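Long-range contacts in DNA alpha-glucosyltransferase (Enterobacteria phage T4, PDB 1Y8Z), which is a phage T4 glycosyltransferase of the GT-B fold, built round two parallel sheets, with uridine-5'-diphosphate and a nucleic acid bound in this structure: residues K100-I105 against E130-R135; M9-E14 against V85-V90; R110-Q115 against A136-S141. All blocks are in the same frame, centred on the assembly; numbering follows the deposited sequence.

Interaction 1 (K100-I105 against E130-R135); sequences KLLDNI and EETVRR. With NCO (cobalt hexammine(III)), chain F.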
loop_
_atom_site.group_PDB
_atom_site.type_symbol
_atom_site.label_atom_id
_atom_site.label_comp_id
_atom_site.label_asym_id
_atom_site.label_seq_id
_atom_site.Cartn_x
_atom_site.Cartn_y
_atom_site.Cartn_z
ATOM N N LYS C 100 17.850 -22.850 -4.152
ATOM C CA LYS C 100 18.968 -23.416 -3.412
ATOM C C LYS C 100 18.418 -24.320 -2.303
ATOM O O LYS C 100 18.985 -25.373 -2.012
ATOM C CB LYS C 100 19.820 -22.295 -2.812
ATOM C CG LYS C 100 21.254 -22.701 -2.519
ATOM C CD LYS C 100 21.970 -21.662 -1.669
ATOM C CE LYS C 100 21.984 -20.300 -2.330
ATOM N NZ LYS C 100 22.600 -19.274 -1.438
ATOM N N LEU C 101 17.308 -23.903 -1.693
ATOM C CA LEU C 101 16.670 -24.679 -0.633
ATOM C C LEU C 101 16.238 -26.044 -1.153
ATOM O O LEU C 101 16.466 -27.070 -0.512
ATOM C CB LEU C 101 15.434 -23.946 -0.091
ATOM C CG LEU C 101 15.577 -22.750 0.855
ATOM C CD1 LEU C 101 14.223 -22.063 1.000
ATOM C CD2 LEU C 101 16.089 -23.209 2.220
ATOM N N LEU C 102 15.602 -26.054 -2.316
ATOM C CA LEU C 102 15.133 -27.299 -2.908
ATOM C C LEU C 102 16.265 -28.309 -3.076
ATOM O O LEU C 102 16.088 -29.500 -2.825
ATOM C CB LEU C 102 14.478 -27.018 -4.259
ATOM C CG LEU C 102 13.183 -26.198 -4.239
ATOM C CD1 LEU C 102 12.730 -25.920 -5.673
ATOM C CD2 LEU C 102 12.106 -26.949 -3.473
ATOM N N ASP C 103 17.428 -27.819 -3.492
ATOM C CA ASP C 103 18.602 -28.660 -3.697
ATOM C C ASP C 103 19.251 -29.136 -2.393
ATOM O O ASP C 103 19.905 -30.180 -2.373
ATOM C CB ASP C 103 19.662 -27.898 -4.504
ATOM C CG ASP C 103 19.198 -27.543 -5.902
ATOM O OD1 ASP C 103 19.881 -26.727 -6.558
ATOM O OD2 ASP C 103 18.164 -28.078 -6.351
ATOM N N ASN C 104 19.080 -28.381 -1.311
ATOM C CA ASN C 104 19.708 -28.752 -0.044
ATOM C C ASN C 104 18.816 -29.346 1.046
ATOM O O ASN C 104 19.207 -29.407 2.209
ATOM C CB ASN C 104 20.480 -27.558 0.516
ATOM C CG ASN C 104 21.628 -27.139 -0.384
ATOM O OD1 ASN C 104 21.419 -26.594 -1.469
ATOM N ND2 ASN C 104 22.852 -27.407 0.057
ATOM N N ILE C 105 17.623 -29.781 0.669
ATOM C CA ILE C 105 16.709 -30.408 1.618
ATOM C C ILE C 105 17.164 -31.866 1.711
ATOM O O ILE C 105 17.489 -32.470 0.690
ATOM C CB ILE C 105 15.256 -30.362 1.087
ATOM C CG1 ILE C 105 14.779 -28.909 1.026
ATOM C CG2 ILE C 105 14.342 -31.206 1.966
ATOM C CD1 ILE C 105 13.476 -28.716 0.286
ATOM N N GLU C 130 8.935 -25.475 -11.585
ATOM C CA GLU C 130 9.499 -26.659 -12.224
ATOM C C GLU C 130 10.457 -27.411 -11.301
ATOM O O GLU C 130 10.356 -28.633 -11.169
ATOM C CB GLU C 130 10.211 -26.289 -13.536
ATOM C CG GLU C 130 11.030 -27.430 -14.132
ATOM C CD GLU C 130 11.492 -27.161 -15.556
ATOM O OE1 GLU C 130 11.805 -25.994 -15.878
ATOM O OE2 GLU C 130 11.554 -28.127 -16.347
ATOM N N GLU C 131 11.387 -26.701 -10.666
ATOM C CA GLU C 131 12.319 -27.374 -9.768
ATOM C C GLU C 131 11.596 -27.901 -8.536
ATOM O O GLU C 131 12.007 -28.897 -7.948
ATOM C CB GLU C 131 13.484 -26.463 -9.342
ATOM C CG GLU C 131 13.269 -24.970 -9.456
ATOM C CD GLU C 131 13.258 -24.490 -10.893
ATOM O OE1 GLU C 131 12.160 -24.365 -11.467
ATOM O OE2 GLU C 131 14.349 -24.249 -11.451
ATOM N N THR C 132 10.514 -27.229 -8.155
ATOM C CA THR C 132 9.714 -27.650 -7.010
ATOM C C THR C 132 9.092 -29.004 -7.357
ATOM O O THR C 132 9.208 -29.972 -6.606
ATOM C CB THR C 132 8.587 -26.620 -6.718
ATOM O OG1 THR C 132 9.168 -25.333 -6.467
ATOM C CG2 THR C 132 7.761 -27.044 -5.501
ATOM N N VAL C 133 8.439 -29.068 -8.511
ATOM C CA VAL C 133 7.802 -30.296 -8.957
ATOM C C VAL C 133 8.811 -31.429 -9.109
ATOM O O VAL C 133 8.517 -32.567 -8.758
ATOM C CB VAL C 133 7.054 -30.076 -10.298
ATOM C CG1 VAL C 133 6.569 -31.406 -10.863
ATOM C CG2 VAL C 133 5.870 -29.150 -10.073
ATOM N N ARG C 134 10.003 -31.117 -9.614
ATOM C CA ARG C 134 11.039 -32.137 -9.798
ATOM C C ARG C 134 11.511 -32.762 -8.479
ATOM O O ARG C 134 11.844 -33.948 -8.435
ATOM C CB ARG C 134 12.234 -31.552 -10.560
ATOM C CG ARG C 134 11.888 -31.130 -11.982
ATOM C CD ARG C 134 13.118 -30.761 -12.799
ATOM N NE ARG C 134 12.752 -30.348 -14.156
ATOM C CZ ARG C 134 12.176 -31.140 -15.056
ATOM N NH1 ARG C 134 11.896 -32.403 -14.758
ATOM N NH2 ARG C 134 11.863 -30.665 -16.254
ATOM N N ARG C 135 11.534 -31.967 -7.412
ATOM C CA ARG C 135 11.945 -32.461 -6.096
ATOM C C ARG C 135 10.786 -33.149 -5.374
ATOM O O ARG C 135 10.996 -33.969 -4.486
ATOM C CB ARG C 135 12.462 -31.310 -5.226
ATOM C CG ARG C 135 12.750 -31.691 -3.764
ATOM C CD ARG C 135 13.940 -32.637 -3.641
ATOM N NE ARG C 135 14.215 -33.040 -2.262
ATOM C CZ ARG C 135 13.491 -33.922 -1.575
ATOM N NH1 ARG C 135 13.823 -34.229 -0.324
ATOM N NH2 ARG C 135 12.437 -34.501 -2.137
HETATM CO CO NCO F . 12.207 -37.819 -7.424
HETATM N N1 NCO F . 11.843 -36.281 -6.176
HETATM N N2 NCO F . 11.216 -39.056 -6.188
HETATM N N3 NCO F . 10.499 -37.430 -8.410
HETATM N N4 NCO F . 12.571 -39.356 -8.673
HETATM N N5 NCO F . 13.205 -36.583 -8.660
HETATM N N6 NCO F . 13.914 -38.209 -6.434
HETATM O O HOH W 1 16.741 -32.060 -1.760
#
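Leu102 meets Glu131 and Thr132 where helices 92-103 and 129-135 meet on one face of a Rossmann-like parallel sheet. The apolar part of the contact rests on one methyl group. With CG beside the backbone N (chi1 -66°), Leu102 sends CD1 against the flank of the second helix, where it lies 3.6 Å from Thr132 N and 3.8 Å from Glu131 CB. The Thr132 hydroxyl borders the same methyl but bonds elsewhere, to Gly128 O and Tyr98 OH. Ile82 of strand 79-84, in the sheet, touches both Leu102 and Thr132. A second, looser touch comes where Ile105 CG2 approaches Arg135 NH1 at 3.8 Å, oblique to the guanidinium plane.

Polar contact between the segments is made through water, with no direct hydrogen bond between them. Arg135 leaves its helix with CG anti to the backbone N and then bends at chi2 (68°), which brings the guanidinium alongside Leu102 O and Ile105, at the end of helix 92-103. Its NH1 bonds to Ile109 O and its NH2 forms a salt bridge with Asp137, so the flat group is held at several points.

Charge is also paired within helix 129-135. Arg134 NH2 forms a salt bridge with Glu130 OE2 at 2.6 Å, one turn back. At the C-terminal end of this helix, cobalt hexammine(III) donates to Arg134 O from its N5 at 3.0 Å, a place where the helix dipole would be expected to favour a cation.

The bridging water lies at the edge of the Arg135 guanidinium, in its plane: it accepts from Arg135 NE at 2.8 Å and donates to Leu102 O at 2.8 Å and to Ile105 O at 2.6 Å.

Interaction 2 (M9-E14 against V85-V90); sequences MARGLE and VPATSV. With NCO (cobalt hexammine(III)), chain G.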
loop_
_atom_site.group_PDB
_atom_site.type_symbol
_atom_site.label_atom_id
_atom_site.label_comp_id
_atom_site.label_asym_id
_atom_site.label_seq_id
_atom_site.Cartn_x
_atom_site.Cartn_y
_atom_site.Cartn_z
ATOM N N MET C 9 4.704 -21.880 2.623
ATOM C CA MET C 9 4.114 -21.032 1.587
ATOM C C MET C 9 5.237 -20.115 1.126
ATOM O O MET C 9 5.456 -19.047 1.702
ATOM C CB MET C 9 2.940 -20.217 2.133
ATOM C CG MET C 9 1.663 -21.042 2.347
ATOM S SD MET C 9 0.255 -20.062 2.946
ATOM C CE MET C 9 0.553 -20.177 4.728
ATOM N N ALA C 10 5.962 -20.564 0.103
ATOM C CA ALA C 10 7.102 -19.837 -0.446
ATOM C C ALA C 10 6.728 -18.592 -1.244
ATOM O O ALA C 10 7.594 -17.807 -1.625
ATOM C CB ALA C 10 7.945 -20.775 -1.300
ATOM N N ARG C 11 5.439 -18.407 -1.499
ATOM C CA ARG C 11 4.995 -17.233 -2.234
ATOM C C ARG C 11 4.752 -16.117 -1.242
ATOM O O ARG C 11 4.807 -14.937 -1.583
ATOM C CB ARG C 11 3.691 -17.520 -2.966
ATOM C CG ARG C 11 3.224 -16.368 -3.833
ATOM C CD ARG C 11 1.925 -16.720 -4.517
ATOM N NE ARG C 11 1.727 -15.929 -5.722
ATOM C CZ ARG C 11 2.471 -16.041 -6.818
ATOM N NH1 ARG C 11 3.475 -16.915 -6.862
ATOM N NH2 ARG C 11 2.199 -15.290 -7.877
ATOM N N GLY C 12 4.479 -16.519 -0.006
ATOM C CA GLY C 12 4.183 -15.579 1.054
ATOM C C GLY C 12 2.825 -15.969 1.614
ATOM O O GLY C 12 2.205 -16.922 1.137
ATOM N N LEU C 13 2.361 -15.252 2.628
ATOM C CA LEU C 13 1.061 -15.551 3.215
ATOM C C LEU C 13 0.084 -14.587 2.562
ATOM O O LEU C 13 -0.093 -13.450 3.013
ATOM C CB LEU C 13 1.105 -15.343 4.724
ATOM C CG LEU C 13 -0.063 -16.004 5.448
ATOM C CD1 LEU C 13 0.443 -16.633 6.726
ATOM C CD2 LEU C 13 -1.175 -14.981 5.691
ATOM N N GLU C 14 -0.554 -15.061 1.498
ATOM C CA GLU C 14 -1.458 -14.234 0.717
ATOM C C GLU C 14 -2.835 -13.942 1.325
ATOM O O GLU C 14 -3.453 -12.932 0.997
ATOM C CB GLU C 14 -1.551 -14.823 -0.713
ATOM C CG GLU C 14 -2.597 -15.903 -0.995
ATOM C CD GLU C 14 -2.585 -17.110 -0.063
ATOM O OE1 GLU C 14 -1.501 -17.520 0.438
ATOM O OE2 GLU C 14 -3.692 -17.666 0.138
ATOM N N VAL C 85 4.828 -21.149 -4.367
ATOM C CA VAL C 85 6.210 -20.829 -4.705
ATOM C C VAL C 85 6.338 -19.331 -4.984
ATOM O O VAL C 85 5.336 -18.647 -5.175
ATOM C CB VAL C 85 6.685 -21.687 -5.916
ATOM C CG1 VAL C 85 6.433 -23.175 -5.615
ATOM C CG2 VAL C 85 5.967 -21.268 -7.188
ATOM N N PRO C 86 7.574 -18.797 -4.995
ATOM C CA PRO C 86 7.813 -17.368 -5.236
ATOM C C PRO C 86 7.142 -16.793 -6.482
ATOM O O PRO C 86 7.092 -17.441 -7.530
ATOM C CB PRO C 86 9.340 -17.281 -5.321
ATOM C CG PRO C 86 9.808 -18.435 -4.499
ATOM C CD PRO C 86 8.853 -19.527 -4.914
ATOM N N ALA C 87 6.642 -15.565 -6.353
ATOM C CA ALA C 87 5.990 -14.863 -7.452
ATOM C C ALA C 87 7.059 -14.338 -8.409
ATOM O O ALA C 87 8.223 -14.178 -8.029
ATOM C CB ALA C 87 5.155 -13.705 -6.911
ATOM N N THR C 88 6.663 -14.067 -9.651
ATOM C CA THR C 88 7.603 -13.580 -10.655
ATOM C C THR C 88 8.095 -12.165 -10.382
ATOM O O THR C 88 8.959 -11.656 -11.100
ATOM C CB THR C 88 6.979 -13.617 -12.069
ATOM O OG1 THR C 88 5.718 -12.937 -12.053
ATOM C CG2 THR C 88 6.772 -15.049 -12.527
ATOM N N SER C 89 7.561 -11.538 -9.336
ATOM C CA SER C 89 7.941 -10.173 -8.990
ATOM C C SER C 89 9.070 -10.054 -7.970
ATOM O O SER C 89 9.589 -8.961 -7.750
ATOM C CB SER C 89 6.724 -9.410 -8.465
ATOM O OG SER C 89 6.221 -10.004 -7.282
ATOM N N VAL C 90 9.449 -11.166 -7.345
ATOM C CA VAL C 90 10.510 -11.139 -6.344
ATOM C C VAL C 90 11.874 -10.872 -6.982
ATOM O O VAL C 90 12.036 -11.009 -8.192
ATOM C CB VAL C 90 10.574 -12.475 -5.556
ATOM C CG1 VAL C 90 9.216 -12.778 -4.959
ATOM C CG2 VAL C 90 11.030 -13.609 -6.464
HETATM CO CO NCO G . 12.676 -10.632 -12.087
HETATM N N1 NCO G . 13.975 -10.327 -10.584
HETATM N N2 NCO G . 12.123 -12.378 -11.258
HETATM N N3 NCO G . 11.246 -9.680 -11.044
HETATM N N4 NCO G . 11.377 -10.936 -13.592
HETATM N N5 NCO G . 13.230 -8.885 -12.917
HETATM N N6 NCO G . 14.108 -11.582 -13.131
HETATM O O HOH W 2 6.532 -14.301 -3.754
#
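Arg11 lies along the backbone of Val85 to Ala87, and its orientation governs this meeting of two loops. CG stands anti to the backbone N (chi1 -176°) and the chain stays extended from CG to NE, which carries it past the Val85 carbonyl and lets the guanidinium turn back onto that oxygen. Arg11 NH1 donates to Val85 O at 3.1 Å, with an N-H...O angle of 140°. The oxygen lies close to the guanidinium plane, at its edge, whereas the donor is tilted 24° from the carbonyl plane. The same oxygen is also approached closely by the root of the side chain, Arg11 CB being 3.0 Å from Val85 O. Over one face of the guanidinium sits the methyl of Ala87, offset toward the rim, with CB 3.5 Å from Arg11 NH2. That nitrogen bonds to Arg125 O, a second grip that should restrict rotation of the group.

Ala10 points its methyl toward 85-90: CB is 3.8 Å from Val85 CA and 3.9 Å from Pro86 CD, a small apolar contact beside the polar one. A water ties the backbones together, donating to Arg11 O at 2.8 Å and accepting from Ala87 N at 2.9 Å. Farther along, a type I turn from Ala87 to Val90 presents Thr88 O to a cobalt hexammine(III), whose N3 donates to it at 3.0 Å; Val90 O receives further ammine bonds.

Both loops leave the C-terminal ends of neighbouring parallel strands, 4-9 and 79-84, as the ligand-facing loops of Rossmann-like domains do. Tyr98 of helix 92-103 packs on Ala10, Val85 and Pro86, while the Met9 side chain touches helix 18-31 and strand 35-41.

Interaction 3 (R110-Q115 against A136-S141); sequences RVVVYQ and ADVIFS. With NCO (cobalt hexammine(III)), chain F.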
loop_
_atom_site.group_PDB
_atom_site.type_symbol
_atom_site.label_atom_id
_atom_site.label_comp_id
_atom_site.label_asym_id
_atom_site.label_seq_id
_atom_site.Cartn_x
_atom_site.Cartn_y
_atom_site.Cartn_z
ATOM N N ARG C 110 10.228 -36.227 2.808
ATOM C CA ARG C 110 9.193 -36.443 1.806
ATOM C C ARG C 110 8.599 -35.092 1.452
ATOM O O ARG C 110 7.956 -34.447 2.284
ATOM C CB ARG C 110 8.106 -37.377 2.344
ATOM C CG ARG C 110 7.009 -37.685 1.329
ATOM C CD ARG C 110 6.341 -39.017 1.626
ATOM N NE ARG C 110 7.316 -40.103 1.630
ATOM C CZ ARG C 110 7.029 -41.374 1.901
ATOM N NH1 ARG C 110 5.783 -41.730 2.192
ATOM N NH2 ARG C 110 7.991 -42.289 1.888
ATOM N N VAL C 111 8.827 -34.656 0.220
ATOM C CA VAL C 111 8.327 -33.360 -0.229
ATOM C C VAL C 111 7.010 -33.520 -0.972
ATOM O O VAL C 111 6.916 -34.248 -1.974
ATOM C CB VAL C 111 9.366 -32.653 -1.125
ATOM C CG1 VAL C 111 8.828 -31.311 -1.607
ATOM C CG2 VAL C 111 10.669 -32.445 -0.338
ATOM N N VAL C 112 5.991 -32.839 -0.457
ATOM C CA VAL C 112 4.651 -32.882 -1.019
ATOM C C VAL C 112 4.287 -31.524 -1.595
ATOM O O VAL C 112 4.312 -30.514 -0.893
ATOM C CB VAL C 112 3.610 -33.250 0.063
ATOM C CG1 VAL C 112 2.225 -33.369 -0.559
ATOM C CG2 VAL C 112 4.017 -34.554 0.746
ATOM N N VAL C 113 3.947 -31.506 -2.877
ATOM C CA VAL C 113 3.580 -30.263 -3.539
ATOM C C VAL C 113 2.100 -30.235 -3.900
ATOM O O VAL C 113 1.596 -31.142 -4.571
ATOM C CB VAL C 113 4.404 -30.050 -4.836
ATOM C CG1 VAL C 113 3.954 -28.770 -5.548
ATOM C CG2 VAL C 113 5.874 -29.981 -4.505
ATOM N N TYR C 114 1.411 -29.202 -3.431
ATOM C CA TYR C 114 0.002 -29.005 -3.739
ATOM C C TYR C 114 -0.067 -27.818 -4.694
ATOM O O TYR C 114 0.392 -26.721 -4.354
ATOM C CB TYR C 114 -0.805 -28.656 -2.476
ATOM C CG TYR C 114 -1.176 -29.826 -1.587
ATOM C CD1 TYR C 114 -2.413 -30.469 -1.719
ATOM C CD2 TYR C 114 -0.313 -30.264 -0.583
ATOM C CE1 TYR C 114 -2.779 -31.513 -0.867
ATOM C CE2 TYR C 114 -0.668 -31.299 0.274
ATOM C CZ TYR C 114 -1.897 -31.920 0.135
ATOM O OH TYR C 114 -2.245 -32.925 1.010
ATOM N N GLN C 115 -0.599 -28.032 -5.896
ATOM C CA GLN C 115 -0.749 -26.920 -6.832
ATOM C C GLN C 115 -2.167 -26.416 -6.656
ATOM O O GLN C 115 -3.133 -27.108 -6.994
ATOM C CB GLN C 115 -0.542 -27.354 -8.286
ATOM C CG GLN C 115 -0.830 -26.204 -9.255
ATOM C CD GLN C 115 -0.054 -24.959 -8.879
ATOM O OE1 GLN C 115 1.176 -24.953 -8.895
ATOM N NE2 GLN C 115 -0.763 -23.908 -8.527
ATOM N N ALA C 136 9.558 -32.820 -5.764
ATOM C CA ALA C 136 8.390 -33.403 -5.123
ATOM C C ALA C 136 8.366 -34.922 -5.163
ATOM O O ALA C 136 8.722 -35.546 -6.169
ATOM C CB ALA C 136 7.119 -32.855 -5.750
ATOM N N ASP C 137 7.956 -35.518 -4.051
ATOM C CA ASP C 137 7.837 -36.960 -3.973
ATOM C C ASP C 137 6.365 -37.282 -4.172
ATOM O O ASP C 137 6.006 -38.390 -4.563
ATOM C CB ASP C 137 8.327 -37.465 -2.616
ATOM C CG ASP C 137 9.815 -37.246 -2.427
ATOM O OD1 ASP C 137 10.209 -36.550 -1.463
ATOM O OD2 ASP C 137 10.593 -37.764 -3.258
ATOM N N VAL C 138 5.517 -36.285 -3.914
ATOM C CA VAL C 138 4.075 -36.423 -4.063
ATOM C C VAL C 138 3.508 -35.103 -4.591
ATOM O O VAL C 138 3.842 -34.030 -4.084
ATOM C CB VAL C 138 3.401 -36.756 -2.712
ATOM C CG1 VAL C 138 1.912 -36.986 -2.918
ATOM C CG2 VAL C 138 4.058 -37.984 -2.084
ATOM N N ILE C 139 2.647 -35.184 -5.600
ATOM C CA ILE C 139 2.063 -33.985 -6.198
ATOM C C ILE C 139 0.546 -34.046 -6.271
ATOM O O ILE C 139 -0.019 -35.054 -6.692
ATOM C CB ILE C 139 2.597 -33.783 -7.630
ATOM C CG1 ILE C 139 4.120 -33.694 -7.604
ATOM C CG2 ILE C 139 1.987 -32.541 -8.249
ATOM C CD1 ILE C 139 4.759 -33.854 -8.968
ATOM N N PHE C 140 -0.108 -32.967 -5.848
ATOM C CA PHE C 140 -1.564 -32.869 -5.889
ATOM C C PHE C 140 -1.976 -31.672 -6.751
ATOM O O PHE C 140 -1.264 -30.661 -6.798
ATOM C CB PHE C 140 -2.158 -32.634 -4.489
ATOM C CG PHE C 140 -2.028 -33.801 -3.548
ATOM C CD1 PHE C 140 -0.971 -33.869 -2.647
ATOM C CD2 PHE C 140 -3.003 -34.799 -3.522
ATOM C CE1 PHE C 140 -0.880 -34.907 -1.722
ATOM C CE2 PHE C 140 -2.932 -35.855 -2.595
ATOM C CZ PHE C 140 -1.864 -35.906 -1.690
ATOM N N SER C 141 -3.115 -31.792 -7.433
ATOM C CA SER C 141 -3.649 -30.689 -8.239
ATOM C C SER C 141 -5.170 -30.771 -8.109
ATOM O O SER C 141 -5.689 -31.786 -7.666
ATOM C CB SER C 141 -3.223 -30.812 -9.706
ATOM O OG SER C 141 -4.021 -31.760 -10.392
HETATM CO CO NCO F . 12.207 -37.819 -7.424
HETATM N N1 NCO F . 11.843 -36.281 -6.176
HETATM N N2 NCO F . 11.216 -39.056 -6.188
HETATM N N3 NCO F . 10.499 -37.430 -8.410
HETATM N N4 NCO F . 12.571 -39.356 -8.673
HETATM N N5 NCO F . 13.205 -36.583 -8.660
HETATM N N6 NCO F . 13.914 -38.209 -6.434
#
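A beta-alpha-beta crossover brings Arg110-Gln115 alongside Ala136-Ser141: strand 110-114 leads through helices 120-123 and 129-135 into strand 138-141, which returns beside it. The strand directions differ by only 12°, and the backbone bonds alternate as parallel pairing requires. Val113 is gripped on both its polar atoms, with Val113 N donating to Val138 O at 2.8 Å and Phe140 N donating to Val113 O at 2.8 Å. Gln115 N continues the register to Phe140 O at 2.9 Å.

The pattern changes at the other end, where the chain comes off its helix. Val111 O accepts two donors, Asp137 N at 2.6 Å and Val138 N at 3.1 Å. The Asp137 side chain folds back to complete the join: OD1 takes Val111 N at 2.9 Å through its anti lone pair, in a nearly straight bond (170°), and also pairs with Arg135 NH2. Its OD2 accepts from N2 of a cobalt hexammine(III), and Ala136 O from N1, so the cation borders this edge of the pairing.

Side chains split between the two faces of the sheet. On one, Tyr114 and Phe140 point the same way, both with CG beside the backbone N, and form an offset stack with centroids 4.4 Å apart and planes at 10°; Phe140 CD1 lies over the tyrosine face toward its rim. Val112 CG1 meets the Phe140 ring at its edge, in plane. On the other face Val113 CG2 presses on Ala136 CB at 3.4 Å, tighter than usual for carbons.

Helix 129-135 packs on the Val113 and Ile139 face, and the C-terminal helix 389-400 covers Val112, Tyr114 and Phe140. Strand 79-84 pairs with 110-114 on its other side, while 173-175 follows 138-141 as the last strand of the sheet.

All three contacts are buried and belong to the same sheet with its helices and loops, yet their chemistry follows their place. Interaction 3, within the sheet, pairs backbones directly and has twice the buried surface of either other contact. Interaction 1 lies on one face of that sheet, joins a helix and the turn after it to a second helix, through a methyl and a water, and touches interaction 3 through Thr132 CG2 against Val113 CG2; both border one cobalt hexammine(III). Interaction 2, at the strand ends, lacks regular structure and depends on an arginine. It meets interaction 1 where Val85 packs on Thr132, but stays about 6 Å, between nearest atoms, from interaction 3.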